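Local coordinates for protein lipid A deacylase PagL (PDB 2ERV) that hydrolyses the ester bond at the 3 position of lipid A in the bacterial outer membrane, releasing a primary fatty acyl chain, at residues 14-19 / 46-51; 73-78 / 112-117; 91-96 / 137-142. One frame throughout, in Å; residues are numbered along the deposited sequence.

Contact 1: residues 14-19 / 46-51; sequences GMTYRL and TYWEGG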
loop_
_atom_site.group_PDB
_atom_site.type_symbol
_atom_site.label_atom_id
_atom_site.label_comp_id
_atom_site.label_asym_id
_atom_site.label_seq_id
_atom_site.Cartn_x
_atom_site.Cartn_y
_atom_site.Cartn_z
ATOM N N GLY A 14 -13.669 -3.521 -8.433
ATOM C CA GLY A 14 -14.318 -3.298 -7.139
ATOM C C GLY A 14 -13.558 -2.206 -6.377
ATOM O O GLY A 14 -12.363 -2.029 -6.577
ATOM N N MET A 15 -14.230 -1.492 -5.482
ATOM C CA MET A 15 -13.602 -0.348 -4.731
ATOM C C MET A 15 -12.794 -0.893 -3.558
ATOM O O MET A 15 -13.137 -1.936 -3.046
ATOM C CB MET A 15 -14.698 0.542 -4.142
ATOM C CG MET A 15 -15.564 1.301 -5.178
ATOM S SD MET A 15 -14.528 2.227 -6.348
ATOM C CE MET A 15 -13.641 3.389 -5.297
ATOM N N THR A 16 -11.736 -0.196 -3.162
ATOM C CA THR A 16 -11.011 -0.499 -1.964
ATOM C C THR A 16 -10.851 0.814 -1.268
ATOM O O THR A 16 -10.803 1.894 -1.920
ATOM C CB THR A 16 -9.580 -1.018 -2.258
ATOM O OG1 THR A 16 -8.867 -0.020 -3.015
ATOM C CG2 THR A 16 -9.595 -2.256 -3.174
ATOM N N TYR A 17 -10.779 0.762 0.050
ATOM C CA TYR A 17 -10.648 1.999 0.820
ATOM C C TYR A 17 -9.652 1.656 1.879
ATOM O O TYR A 17 -9.837 0.641 2.538
ATOM C CB TYR A 17 -12.002 2.346 1.497
ATOM C CG TYR A 17 -13.125 2.563 0.521
ATOM C CD1 TYR A 17 -13.306 3.803 -0.109
ATOM C CD2 TYR A 17 -13.996 1.526 0.206
ATOM C CE1 TYR A 17 -14.349 3.993 -1.031
ATOM C CE2 TYR A 17 -15.032 1.701 -0.696
ATOM C CZ TYR A 17 -15.199 2.924 -1.302
ATOM O OH TYR A 17 -16.218 3.061 -2.207
ATOM N N ARG A 18 -8.627 2.489 2.089
ATOM C CA ARG A 18 -7.551 2.122 3.004
ATOM C C ARG A 18 -7.225 3.240 3.958
ATOM O O ARG A 18 -7.062 4.388 3.548
ATOM C CB ARG A 18 -6.276 1.738 2.225
ATOM C CG ARG A 18 -5.096 1.348 3.140
ATOM C CD ARG A 18 -3.843 1.184 2.329
ATOM N NE ARG A 18 -2.636 1.002 3.142
ATOM C CZ ARG A 18 -1.898 -0.095 3.163
ATOM N NH1 ARG A 18 -2.246 -1.146 2.433
ATOM N NH2 ARG A 18 -0.787 -0.136 3.918
ATOM N N LEU A 19 -7.113 2.910 5.234
ATOM C CA LEU A 19 -6.661 3.914 6.207
ATOM C C LEU A 19 -5.352 3.400 6.739
ATOM O O LEU A 19 -5.232 2.197 6.953
ATOM C CB LEU A 19 -7.671 4.001 7.344
ATOM C CG LEU A 19 -8.961 4.776 7.084
ATOM C CD1 LEU A 19 -9.863 4.640 8.362
ATOM C CD2 LEU A 19 -8.667 6.287 6.806
ATOM N N THR A 46 -7.671 -2.058 5.326
ATOM C CA THR A 46 -8.285 -1.871 3.990
ATOM C C THR A 46 -9.632 -2.505 4.006
ATOM O O THR A 46 -9.785 -3.599 4.542
ATOM C CB THR A 46 -7.413 -2.503 2.862
ATOM O OG1 THR A 46 -6.090 -1.910 2.885
ATOM C CG2 THR A 46 -7.979 -2.198 1.463
ATOM N N TYR A 47 -10.616 -1.809 3.443
ATOM C CA TYR A 47 -11.901 -2.445 3.172
ATOM C C TYR A 47 -11.992 -2.700 1.665
ATOM O O TYR A 47 -11.637 -1.834 0.862
ATOM C CB TYR A 47 -13.073 -1.528 3.613
ATOM C CG TYR A 47 -14.425 -2.077 3.248
ATOM C CD1 TYR A 47 -15.010 -3.057 4.030
ATOM C CD2 TYR A 47 -15.119 -1.623 2.140
ATOM C CE1 TYR A 47 -16.241 -3.589 3.707
ATOM C CE2 TYR A 47 -16.397 -2.171 1.815
ATOM C CZ TYR A 47 -16.911 -3.135 2.618
ATOM O OH TYR A 47 -18.145 -3.692 2.372
ATOM N N TRP A 48 -12.487 -3.882 1.315
ATOM C CA TRP A 48 -12.581 -4.348 -0.054
ATOM C C TRP A 48 -14.040 -4.581 -0.322
ATOM O O TRP A 48 -14.607 -5.492 0.299
ATOM C CB TRP A 48 -11.895 -5.730 -0.182
ATOM C CG TRP A 48 -10.384 -5.700 0.169
ATOM C CD1 TRP A 48 -9.829 -5.719 1.440
ATOM C CD2 TRP A 48 -9.284 -5.553 -0.736
ATOM N NE1 TRP A 48 -8.452 -5.627 1.367
ATOM C CE2 TRP A 48 -8.094 -5.519 0.037
ATOM C CE3 TRP A 48 -9.170 -5.456 -2.144
ATOM C CZ2 TRP A 48 -6.818 -5.397 -0.550
ATOM C CZ3 TRP A 48 -7.929 -5.352 -2.705
ATOM C CH2 TRP A 48 -6.758 -5.311 -1.925
ATOM N N GLU A 49 -14.603 -3.851 -1.272
ATOM C CA GLU A 49 -15.967 -4.035 -1.732
ATOM C C GLU A 49 -16.181 -5.487 -2.155
ATOM O O GLU A 49 -15.270 -6.129 -2.724
ATOM C CB GLU A 49 -16.260 -3.109 -2.912
ATOM C CG GLU A 49 -17.697 -3.160 -3.421
ATOM C CD GLU A 49 -17.935 -2.439 -4.739
ATOM O OE1 GLU A 49 -16.997 -1.889 -5.365
ATOM O OE2 GLU A 49 -19.118 -2.414 -5.161
ATOM N N GLY A 50 -17.376 -6.013 -1.874
ATOM C CA GLY A 50 -17.676 -7.412 -2.197
ATOM C C GLY A 50 -17.733 -7.599 -3.693
ATOM O O GLY A 50 -17.756 -6.639 -4.443
ATOM N N GLY A 51 -17.769 -8.850 -4.140
ATOM C CA GLY A 51 -17.877 -9.144 -5.553
ATOM C C GLY A 51 -18.526 -10.514 -5.630
ATOM O O GLY A 51 -19.274 -10.884 -4.741
HETATM O O HOH W 1 -12.963 -4.929 -3.876
HETATM O O HOH W 2 -4.458 -1.964 0.648
#

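Contact 2: residues 73-78 / 112-117; sequences DSIKPF and LKFANG. With CXE (pentaethylene glycol monodecyl ether), chain F.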
loop_
_atom_site.group_PDB
_atom_site.type_symbol
_atom_site.label_atom_id
_atom_site.label_comp_id
_atom_site.label_asym_id
_atom_site.label_seq_id
_atom_site.Cartn_x
_atom_site.Cartn_y
_atom_site.Cartn_z
ATOM N N ASP A 73 12.160 21.335 -2.774
ATOM C CA ASP A 73 11.908 22.228 -1.676
ATOM C C ASP A 73 10.441 22.055 -1.319
ATOM O O ASP A 73 10.103 21.120 -0.560
ATOM C CB ASP A 73 12.254 23.667 -2.007
ATOM C CG ASP A 73 11.941 24.607 -0.861
ATOM O OD1 ASP A 73 12.641 24.516 0.162
ATOM O OD2 ASP A 73 11.012 25.460 -0.874
ATOM N N SER A 74 9.555 22.884 -1.860
ATOM C CA SER A 74 8.158 22.746 -1.442
ATOM C C SER A 74 7.515 21.468 -1.993
ATOM O O SER A 74 6.479 21.042 -1.467
ATOM C CB SER A 74 7.331 23.971 -1.792
ATOM O OG SER A 74 6.807 23.834 -3.073
ATOM N N ILE A 75 8.129 20.875 -3.037
ATOM C CA ILE A 75 7.700 19.563 -3.602
ATOM C C ILE A 75 8.866 18.607 -3.866
ATOM O O ILE A 75 9.761 18.900 -4.673
ATOM C CB ILE A 75 6.851 19.749 -4.899
ATOM C CG1 ILE A 75 5.841 20.874 -4.699
ATOM C CG2 ILE A 75 6.162 18.446 -5.253
ATOM C CD1 ILE A 75 4.819 20.994 -5.777
ATOM N N LYS A 76 8.843 17.434 -3.224
ATOM C CA LYS A 76 9.844 16.394 -3.512
ATOM C C LYS A 76 9.151 15.189 -4.155
ATOM O O LYS A 76 8.428 14.480 -3.471
ATOM C CB LYS A 76 10.606 15.971 -2.216
ATOM C CG LYS A 76 11.329 17.185 -1.484
ATOM C CD LYS A 76 12.000 16.797 -0.140
ATOM C CE LYS A 76 12.740 17.993 0.527
ATOM N NZ LYS A 76 12.082 19.359 0.254
ATOM N N PRO A 77 9.380 14.930 -5.446
ATOM C CA PRO A 77 8.878 13.698 -6.039
ATOM C C PRO A 77 9.507 12.496 -5.386
ATOM O O PRO A 77 10.684 12.569 -4.950
ATOM C CB PRO A 77 9.328 13.771 -7.493
ATOM C CG PRO A 77 9.716 15.290 -7.750
ATOM C CD PRO A 77 10.193 15.738 -6.384
ATOM N N PHE A 78 8.760 11.373 -5.330
ATOM C CA PHE A 78 9.320 10.157 -4.730
ATOM C C PHE A 78 8.767 8.942 -5.434
ATOM O O PHE A 78 7.676 9.006 -6.010
ATOM C CB PHE A 78 9.040 10.079 -3.209
ATOM C CG PHE A 78 7.565 9.895 -2.848
ATOM C CD1 PHE A 78 6.790 11.003 -2.507
ATOM C CD2 PHE A 78 6.972 8.620 -2.809
ATOM C CE1 PHE A 78 5.440 10.855 -2.160
ATOM C CE2 PHE A 78 5.604 8.466 -2.476
ATOM C CZ PHE A 78 4.845 9.581 -2.143
ATOM N N LEU A 112 4.166 12.978 -4.637
ATOM C CA LEU A 112 4.804 14.254 -4.304
ATOM C C LEU A 112 4.749 14.444 -2.815
ATOM O O LEU A 112 3.692 14.267 -2.178
ATOM C CB LEU A 112 4.080 15.421 -4.986
ATOM C CG LEU A 112 3.909 15.302 -6.512
ATOM C CD1 LEU A 112 3.009 16.439 -7.131
ATOM C CD2 LEU A 112 5.262 15.251 -7.174
ATOM N N LYS A 113 5.894 14.801 -2.241
ATOM C CA LYS A 113 5.879 15.154 -0.854
ATOM C C LYS A 113 6.058 16.669 -0.698
ATOM O O LYS A 113 7.019 17.229 -1.218
ATOM C CB LYS A 113 6.946 14.402 -0.081
ATOM C CG LYS A 113 7.105 14.980 1.357
ATOM C CD LYS A 113 6.879 13.977 2.441
ATOM C CE LYS A 113 7.696 14.374 3.658
ATOM N NZ LYS A 113 8.116 13.162 4.372
ATOM N N PHE A 114 5.163 17.297 0.056
ATOM C CA PHE A 114 5.135 18.758 0.242
ATOM C C PHE A 114 5.943 19.225 1.417
ATOM O O PHE A 114 6.289 18.437 2.277
ATOM C CB PHE A 114 3.677 19.255 0.328
ATOM C CG PHE A 114 2.849 18.816 -0.859
ATOM C CD1 PHE A 114 3.133 19.303 -2.117
ATOM C CD2 PHE A 114 1.867 17.847 -0.727
ATOM C CE1 PHE A 114 2.407 18.868 -3.251
ATOM C CE2 PHE A 114 1.134 17.401 -1.845
ATOM C CZ PHE A 114 1.414 17.914 -3.112
ATOM N N ALA A 115 6.221 20.530 1.455
ATOM C CA ALA A 115 7.063 21.131 2.490
ATOM C C ALA A 115 6.452 21.014 3.885
ATOM O O ALA A 115 7.178 20.873 4.879
ATOM C CB ALA A 115 7.313 22.585 2.151
ATOM N N ASN A 116 5.129 21.072 3.961
ATOM C CA ASN A 116 4.440 20.882 5.232
ATOM C C ASN A 116 4.374 19.421 5.696
ATOM O O ASN A 116 3.682 19.093 6.665
ATOM C CB ASN A 116 3.036 21.552 5.211
ATOM C CG ASN A 116 2.059 20.909 4.223
ATOM O OD1 ASN A 116 2.391 19.987 3.458
ATOM N ND2 ASN A 116 0.834 21.424 4.217
ATOM N N GLY A 117 5.080 18.539 4.994
ATOM C CA GLY A 117 5.087 17.141 5.349
ATOM C C GLY A 117 3.934 16.285 4.843
ATOM O O GLY A 117 3.934 15.068 5.070
HETATM O O17 CXE F . 12.369 7.595 -12.180
HETATM C C18 CXE F . 12.222 8.796 -12.937
HETATM C C19 CXE F . 10.810 9.336 -12.736
HETATM O O20 CXE F . 10.500 9.333 -11.343
HETATM C C21 CXE F . 9.120 9.566 -11.054
HETATM C C22 CXE F . 8.988 10.850 -10.251
HETATM O O23 CXE F . 7.869 10.810 -9.367
HETATM C C24 CXE F . 6.640 11.185 -10.006
HETATM C C25 CXE F . 5.780 12.017 -9.068
HETATM O O26 CXE F . 4.415 11.958 -9.470
#

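Contact 3: residues 91-96 / 137-142; sequences TRVGDQ and DGIESY. With CXE (pentaethylene glycol monodecyl ether), chain E.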
loop_
_atom_site.group_PDB
_atom_site.type_symbol
_atom_site.label_atom_id
_atom_site.label_comp_id
_atom_site.label_asym_id
_atom_site.label_seq_id
_atom_site.Cartn_x
_atom_site.Cartn_y
_atom_site.Cartn_z
ATOM N N THR A 91 -11.147 -15.794 3.140
ATOM C CA THR A 91 -10.296 -16.238 2.043
ATOM C C THR A 91 -10.859 -15.838 0.685
ATOM O O THR A 91 -10.176 -16.010 -0.325
ATOM C CB THR A 91 -10.124 -17.770 2.064
ATOM O OG1 THR A 91 -11.416 -18.370 2.059
ATOM C CG2 THR A 91 -9.521 -18.275 3.407
ATOM N N ARG A 92 -12.107 -15.381 0.638
ATOM C CA ARG A 92 -12.709 -14.903 -0.613
ATOM C C ARG A 92 -12.953 -13.404 -0.504
ATOM O O ARG A 92 -13.563 -12.953 0.436
ATOM C CB ARG A 92 -14.034 -15.601 -0.870
ATOM C CG ARG A 92 -13.878 -17.041 -1.314
ATOM C CD ARG A 92 -15.198 -17.821 -1.226
ATOM N NE ARG A 92 -15.104 -18.961 -2.138
ATOM C CZ ARG A 92 -14.724 -20.161 -1.770
ATOM N NH1 ARG A 92 -14.405 -20.379 -0.502
ATOM N NH2 ARG A 92 -14.635 -21.144 -2.663
ATOM N N VAL A 93 -12.432 -12.636 -1.448
ATOM C CA VAL A 93 -12.466 -11.174 -1.390
ATOM C C VAL A 93 -12.774 -10.715 -2.808
ATOM O O VAL A 93 -12.161 -11.203 -3.773
ATOM C CB VAL A 93 -11.079 -10.602 -0.968
ATOM C CG1 VAL A 93 -11.090 -9.077 -0.825
ATOM C CG2 VAL A 93 -10.607 -11.243 0.375
ATOM N N GLY A 94 -13.729 -9.805 -2.938
ATOM C CA GLY A 94 -14.146 -9.319 -4.229
ATOM C C GLY A 94 -14.551 -10.503 -5.082
ATOM O O GLY A 94 -15.311 -11.357 -4.622
ATOM N N ASP A 95 -14.006 -10.580 -6.292
ATOM C CA ASP A 95 -14.255 -11.709 -7.184
ATOM C C ASP A 95 -13.213 -12.816 -6.999
ATOM O O ASP A 95 -13.143 -13.710 -7.819
ATOM C CB ASP A 95 -14.182 -11.261 -8.653
ATOM C CG ASP A 95 -15.347 -10.404 -9.095
ATOM O OD1 ASP A 95 -16.369 -10.233 -8.369
ATOM O OD2 ASP A 95 -15.299 -9.830 -10.200
ATOM N N GLN A 96 -12.386 -12.763 -5.944
ATOM C CA GLN A 96 -11.160 -13.588 -5.878
ATOM C C GLN A 96 -11.189 -14.626 -4.757
ATOM O O GLN A 96 -11.609 -14.332 -3.665
ATOM C CB GLN A 96 -9.910 -12.714 -5.663
ATOM C CG GLN A 96 -9.700 -11.537 -6.672
ATOM C CD GLN A 96 -9.694 -11.987 -8.133
ATOM O OE1 GLN A 96 -10.683 -11.779 -8.832
ATOM N NE2 GLN A 96 -8.582 -12.561 -8.594
ATOM N N ASP A 137 -5.780 -16.840 -5.938
ATOM C CA ASP A 137 -6.171 -16.015 -7.078
ATOM C C ASP A 137 -5.404 -14.672 -7.084
ATOM O O ASP A 137 -5.301 -14.011 -8.118
ATOM C CB ASP A 137 -7.656 -15.703 -7.078
ATOM C CG ASP A 137 -8.530 -16.876 -7.486
ATOM O OD1 ASP A 137 -8.015 -17.951 -7.885
ATOM O OD2 ASP A 137 -9.779 -16.767 -7.482
ATOM N N GLY A 138 -4.908 -14.281 -5.922
ATOM C CA GLY A 138 -4.338 -12.938 -5.685
ATOM C C GLY A 138 -5.417 -11.859 -5.819
ATOM O O GLY A 138 -6.471 -12.097 -6.402
ATOM N N ILE A 139 -5.142 -10.654 -5.327
ATOM C CA ILE A 139 -6.007 -9.512 -5.605
ATOM C C ILE A 139 -5.120 -8.246 -5.538
ATOM O O ILE A 139 -4.042 -8.239 -4.909
ATOM C CB ILE A 139 -7.143 -9.425 -4.554
ATOM C CG1 ILE A 139 -8.282 -8.434 -4.984
ATOM C CG2 ILE A 139 -6.567 -9.096 -3.203
ATOM C CD1 ILE A 139 -9.553 -8.515 -4.120
ATOM N N GLU A 140 -5.590 -7.176 -6.168
ATOM C CA GLU A 140 -4.775 -5.976 -6.309
ATOM C C GLU A 140 -5.623 -4.786 -5.946
ATOM O O GLU A 140 -6.861 -4.865 -6.057
ATOM C CB GLU A 140 -4.309 -5.805 -7.763
ATOM C CG GLU A 140 -3.303 -6.863 -8.278
ATOM C CD GLU A 140 -3.952 -8.195 -8.681
ATOM O OE1 GLU A 140 -4.946 -8.166 -9.446
ATOM O OE2 GLU A 140 -3.451 -9.284 -8.235
ATOM N N SER A 141 -4.960 -3.699 -5.563
ATOM C CA SER A 141 -5.615 -2.417 -5.291
ATOM C C SER A 141 -4.756 -1.324 -5.979
ATOM O O SER A 141 -3.539 -1.229 -5.766
ATOM C CB SER A 141 -5.719 -2.170 -3.770
ATOM O OG SER A 141 -6.270 -0.867 -3.483
ATOM N N TYR A 142 -5.384 -0.554 -6.854
ATOM C CA TYR A 142 -4.729 0.582 -7.538
ATOM C C TYR A 142 -5.362 1.867 -7.021
ATOM O O TYR A 142 -6.552 2.106 -7.262
ATOM C CB TYR A 142 -4.953 0.473 -9.063
ATOM C CG TYR A 142 -4.491 -0.866 -9.641
ATOM C CD1 TYR A 142 -3.162 -1.051 -10.021
ATOM C CD2 TYR A 142 -5.383 -1.923 -9.822
ATOM C CE1 TYR A 142 -2.704 -2.276 -10.534
ATOM C CE2 TYR A 142 -4.945 -3.142 -10.363
ATOM C CZ TYR A 142 -3.597 -3.296 -10.714
ATOM O OH TYR A 142 -3.106 -4.489 -11.220
HETATM C C10 CXE E . -12.827 4.788 -9.069
HETATM O O11 CXE E . -11.771 4.553 -8.136
HETATM C C12 CXE E . -10.518 4.466 -8.807
HETATM C C13 CXE E . -9.585 5.568 -8.314
HETATM O O14 CXE E . -8.268 5.023 -8.286
HETATM C C15 CXE E . -7.311 5.783 -9.010
HETATM C C16 CXE E . -6.323 4.828 -9.644
HETATM O O17 CXE E . -5.028 5.359 -9.449
HETATM C C18 CXE E . -4.114 4.952 -10.462
HETATM C C19 CXE E . -2.948 4.190 -9.851
HETATM O O20 CXE E . -2.665 3.070 -10.692
HETATM C C21 CXE E . -1.345 3.061 -11.250
HETATM C C22 CXE E . -0.339 3.063 -10.114
HETATM O O23 CXE E . 0.971 2.779 -10.597
HETATM C C24 CXE E . 1.934 3.036 -9.580
HETATM C C25 CXE E . 3.026 3.839 -10.247
HETATM O O26 CXE E . 4.246 3.540 -9.603
#

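Contact 1: residues 14-19 / 46-51
Strand neighbours in the wall of the outer-membrane beta-barrel meet where Thr-16, Tyr-17 and Arg-18 pair antiparallel with Trp-48, Tyr-47 and Thr-46. Tyr-17 and Tyr-47 form the hydrogen-bonded pair: Tyr-47 N donates to Tyr-17 O at 2.7 Å and Tyr-17 N to Tyr-47 O at 2.9 Å. Their phenol rings run side by side on one face of the sheet and meet at their edges, CD2 of Tyr-17 lying 3.9 Å from CD2 of Tyr-47.

The other face is buried. There the methyl CG2 of Thr-16 presses obliquely against the indole of Trp-48, 3.4 Å from its CE3, while CG2 of Thr-46 covers one face of the same ring near the rim. Arg-18 reaches inward as an extended chain past OG1 of Thr-46, and water 2 joins that hydroxyl to Arg-18 NH1. Salt bridges to Asp-42 and Glu-105 hold the guanidinium.

Beyond the last pair, Glu-49 takes over. Its N donates to Met-15 O, and its side chain, extended with CG anti to the backbone N (chi1 -176°), reaches across to Met-15, where OE1 accepts from N at 2.8 Å through the anti lone pair, a carboxylate standing in for a main-chain carbonyl. The outward tyrosines, and the inward threonines and arginine beside a buried tryptophan, follow the in-out alternation of a transmembrane beta-barrel strand.

Contact 2: residues 73-78 / 112-117
Ile-75 and Leu-112 make the closest apolar side-chain contact between 73-78 and 112-117: the branch CG2 of Ile-75 sits 3.7 Å from Leu-112 CB and also touches CD2. The other branch of Ile-75 runs alongside Phe-114, with CG1 4.1 Å from CD1 at the edge of the ring and near its plane. Pro-77 continues this apolar face, its ring next to Leu-112 CD2.

On the reverse face Phe-78 swings across to the partner strand. Its CG lies between the backbone N and the carbonyl carbon (chi1 67°), which carries CE1 to 3.5 Å from Leu-112 N and sets Lys-113 N at the ring edge, in plane. Beneath the side chains, Lys-76 and Lys-113 form a hydrogen-bonded antiparallel pair. Lys-76 N donates nearly straight to Lys-113 O at 2.7 Å, whereas in the return bond Lys-113 N stands 42° out of the carbonyl plane of Lys-76, 2.8 Å from its O.

This is the pairing of strands 75-88 and 102-114 of the beta-barrel, close to one of its ends. The ladder frays there, and Ala-115 N makes just a weak bond to Ser-74 O. A type I turn from Phe-114 to Gly-117, closed by Gly-117 N on Phe-114 O at 3.0 Å, leads the chain off toward strand 119-128, and Gly-117 takes the positive phi that ends it. Farther out, Lys-76 NZ bonds to Gly-72 O, and Phe-114 rests on Val-120. The detergent pentaethylene glycol monodecyl ether lies along the apolar face, its C25 3.8 Å from Leu-112 CD2 and its O23 beside Pro-77 CB.

Contact 3: residues 91-96 / 137-142
A tight hairpin packs against the start of a barrel strand through Val-93 and Gln-96, which meet Gly-138 and Ile-139 in a small, largely buried contact near one end of the beta-barrel. The hairpin is built on a type II' turn from Val-93 to Gln-96, in which Val-93 N donates to Gln-96 O at 2.9 Å and Gln-96 N to Val-93 O at 2.7 Å; Gly-94 supplies the positive phi of its first corner. Both side chains that flank the turn are directed at the other segment.

Gln-96 makes the polar link. Bent at chi2 (-55°), it brings its amide round so that NE2 donates to Gly-138 O at 3.1 Å, with an angle of 152° at the hydrogen and the acceptor close to the amide plane. The chain of the glutamine is used as well, for CG packs 3.8 Å from Ile-139 CG1, and the amide passes by Asp-137 CB. Ile-139 and Val-93 cross at about a right angle, their methyls CD1 and CG1 meeting at 3.7 Å.

Outside the two segments, Trp-48 and Leu-98 pack on both Val-93 and Ile-139, and Asp-137 OD2 accepts from Asn-97 N. Gly-138 lies beside His-126 and Ser-128, and Glu-140, two residues on, bonds to His-126 ND1. The hairpin thus packs on the backbone just before Glu-140, the acidic member of a Ser-His-Glu catalytic triad.

From the N terminus, contact 1 comes first: strand 15-24 is joined to 35-48 and a loop of 26 residues is closed before either of the others begins. Contact 2 opens at 73-78, contact 3 opens within its loop at 91-96, contact 2 then closes at 112-117 and contact 3 at 137-142, so these two cross. Contacts 2 and 3 lie on opposite sides of the chain's centre, about 33 Å apart between centres. Contacts 1 and 3 touch, through Trp-48 against Val-93 and a probable hydrogen bond of Thr-16 OG1 with Ser-141 OG at 2.8 Å, tying the early strands to the hairpin and to the last strand beside the active site.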